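Side-chain contact in hypothetical nigD-like protein (Bacteroides caccae, PDB 3QWN), which is of unknown function but, as a NigD-like protein, probably acts as an immunity protein or antitoxin: residues L116-N121 with L147-N152. Residues are numbered along the deposited sequence; the frame is centred on the assembly and turned at random.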
loop_
_atom_site.group_PDB
_atom_site.type_symbol
_atom_site.label_atom_id
_atom_site.label_comp_id
_atom_site.label_asym_id
_atom_site.label_seq_id
_atom_site.Cartn_x
_atom_site.Cartn_y
_atom_site.Cartn_z
ATOM N N LEU A 116 -1.276 -2.385 -8.093
ATOM C CA LEU A 116 -0.383 -2.637 -9.212
ATOM C C LEU A 116 -0.846 -3.825 -10.009
ATOM O O LEU A 116 -1.503 -4.713 -9.473
ATOM C CB LEU A 116 1.060 -2.891 -8.723
ATOM C CG LEU A 116 1.707 -1.863 -7.787
ATOM C CD1 LEU A 116 3.083 -2.337 -7.358
ATOM C CD2 LEU A 116 1.791 -0.467 -8.443
ATOM N N ASN A 117 -0.502 -3.852 -11.291
ATOM C CA ASN A 117 -0.717 -5.030 -12.115
ATOM C C ASN A 117 0.649 -5.549 -12.505
ATOM O O ASN A 117 1.512 -4.798 -12.983
ATOM C CB ASN A 117 -1.620 -4.824 -13.344
ATOM C CG ASN A 117 -1.966 -6.157 -13.966
ATOM O OD1 ASN A 117 -2.734 -6.962 -13.401
ATOM N ND2 ASN A 117 -1.284 -6.487 -15.063
ATOM N N LEU A 118 0.842 -6.833 -12.246
ATOM C CA LEU A 118 2.052 -7.612 -12.476
ATOM C C LEU A 118 1.775 -8.736 -13.433
ATOM O O LEU A 118 0.654 -9.246 -13.478
ATOM C CB LEU A 118 2.457 -8.257 -11.122
ATOM C CG LEU A 118 3.362 -7.513 -10.189
ATOM C CD1 LEU A 118 2.650 -6.329 -9.555
ATOM C CD2 LEU A 118 3.791 -8.432 -9.098
ATOM N N LYS A 119 2.806 -9.187 -14.111
ATOM C CA LYS A 119 2.777 -10.380 -14.930
ATOM C C LYS A 119 3.701 -11.335 -14.179
ATOM O O LYS A 119 4.879 -11.034 -13.963
ATOM C CB LYS A 119 3.157 -10.111 -16.410
ATOM C CG LYS A 119 1.992 -9.591 -17.270
ATOM C CD LYS A 119 1.289 -10.708 -18.062
ATOM C CE LYS A 119 0.501 -10.215 -19.259
ATOM N NZ LYS A 119 -0.157 -11.345 -19.977
ATOM N N VAL A 120 3.102 -12.412 -13.636
ATOM C CA VAL A 120 3.772 -13.407 -12.793
ATOM C C VAL A 120 3.648 -14.823 -13.387
ATOM O O VAL A 120 3.065 -15.027 -14.456
ATOM C CB VAL A 120 3.171 -13.379 -11.345
ATOM C CG1 VAL A 120 3.249 -11.987 -10.731
ATOM C CG2 VAL A 120 1.728 -13.914 -11.323
ATOM N N ASN A 121 4.235 -15.793 -12.684
ATOM C CA ASN A 121 4.085 -17.212 -12.953
ATOM C C ASN A 121 3.851 -17.878 -11.591
ATOM O O ASN A 121 2.709 -17.926 -11.141
ATOM C CB ASN A 121 5.252 -17.785 -13.727
ATOM C CG ASN A 121 5.117 -19.271 -14.003
ATOM O OD1 ASN A 121 4.040 -19.886 -13.874
ATOM N ND2 ASN A 121 6.221 -19.895 -14.377
ATOM N N LEU A 147 9.702 3.086 -6.957
ATOM C CA LEU A 147 9.300 1.736 -6.641
ATOM C C LEU A 147 10.457 0.754 -6.877
ATOM O O LEU A 147 11.078 0.749 -7.949
ATOM C CB LEU A 147 8.059 1.292 -7.451
ATOM C CG LEU A 147 7.517 -0.100 -7.112
ATOM C CD1 LEU A 147 6.810 -0.115 -5.775
ATOM C CD2 LEU A 147 6.649 -0.621 -8.198
ATOM N N TYR A 148 10.721 -0.063 -5.855
ATOM C CA TYR A 148 11.630 -1.179 -5.913
ATOM C C TYR A 148 10.764 -2.420 -6.150
ATOM O O TYR A 148 9.793 -2.647 -5.412
ATOM C CB TYR A 148 12.450 -1.286 -4.615
ATOM C CG TYR A 148 13.263 -2.559 -4.489
ATOM C CD1 TYR A 148 12.664 -3.759 -4.103
ATOM C CD2 TYR A 148 14.641 -2.553 -4.679
ATOM C CE1 TYR A 148 13.401 -4.937 -4.005
ATOM C CE2 TYR A 148 15.396 -3.716 -4.532
ATOM C CZ TYR A 148 14.770 -4.908 -4.200
ATOM O OH TYR A 148 15.495 -6.065 -4.051
ATOM N N HIS A 149 11.095 -3.209 -7.175
ATOM C CA HIS A 149 10.378 -4.442 -7.444
ATOM C C HIS A 149 11.351 -5.486 -7.946
ATOM O O HIS A 149 11.932 -5.333 -9.021
ATOM C CB HIS A 149 9.181 -4.257 -8.418
ATOM C CG HIS A 149 8.549 -5.557 -8.851
ATOM N ND1 HIS A 149 8.156 -5.763 -10.158
ATOM C CD2 HIS A 149 8.323 -6.700 -8.142
ATOM C CE1 HIS A 149 7.676 -7.002 -10.200
ATOM N NE2 HIS A 149 7.770 -7.606 -9.012
ATOM N N ASP A 150 11.519 -6.552 -7.154
ATOM C CA ASP A 150 12.348 -7.701 -7.490
ATOM C C ASP A 150 11.426 -8.888 -7.745
ATOM O O ASP A 150 10.783 -9.371 -6.814
ATOM C CB ASP A 150 13.351 -7.990 -6.366
ATOM C CG ASP A 150 14.393 -9.067 -6.636
ATOM O OD1 ASP A 150 14.537 -9.485 -7.817
ATOM O OD2 ASP A 150 15.082 -9.475 -5.670
ATOM N N ALA A 151 11.309 -9.309 -9.017
ATOM C CA ALA A 151 10.463 -10.442 -9.441
ATOM C C ALA A 151 11.180 -11.756 -9.239
ATOM O O ALA A 151 10.578 -12.799 -9.448
ATOM C CB ALA A 151 10.065 -10.288 -10.905
ATOM N N ASN A 152 12.495 -11.710 -8.880
ATOM C CA ASN A 152 13.347 -12.901 -8.607
ATOM C C ASN A 152 13.334 -13.904 -9.779
ATOM O O ASN A 152 13.307 -15.120 -9.575
ATOM C CB ASN A 152 12.934 -13.599 -7.291
ATOM C CG ASN A 152 13.570 -12.984 -6.061
ATOM O OD1 ASN A 152 14.797 -13.010 -5.881
ATOM N ND2 ASN A 152 12.749 -12.404 -5.189
#
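The imidazole of H149 meets L118 through its outer end: CD2 of the leucine lies 4.1 Å from NE2, approaching obliquely to the ring. F128 stacks on the same imidazole, and the ring of H126 also meets it, the planes about 20° apart. Although the ring is buried, both its nitrogens are satisfied, ND1 by the backbone oxygen of D98 and NE2 by ND1 of H126. Two hydrogen bonds at different corners fix the rotation of the ring, so the NE2 that L118 CD2 lies near is already engaged. With its CG anti to the backbone N (chi1 172°), H149 extends the imidazole toward strand 111-120.

Two residues back along each strand, L116 and L147 meet tip to tip, CD1 of the first 4.0 Å from CD2 of the second. This is a purely apolar touch, and no hydrogen bond links the two segments, whose nearest CA atoms, those of L116 and L147, are 10.9 Å apart. Such spacing is that of two sheets packed face to face, consistent with a beta-sandwich C-terminal domain. Strand 111-120 is the middle member of one sheet, between 101-108 and 158-167; strand 142-150 belongs to the other, flanked by 127-133 and 181-190. L147 also packs on L164 of strand 158-167 and on F185 of strand 181-190.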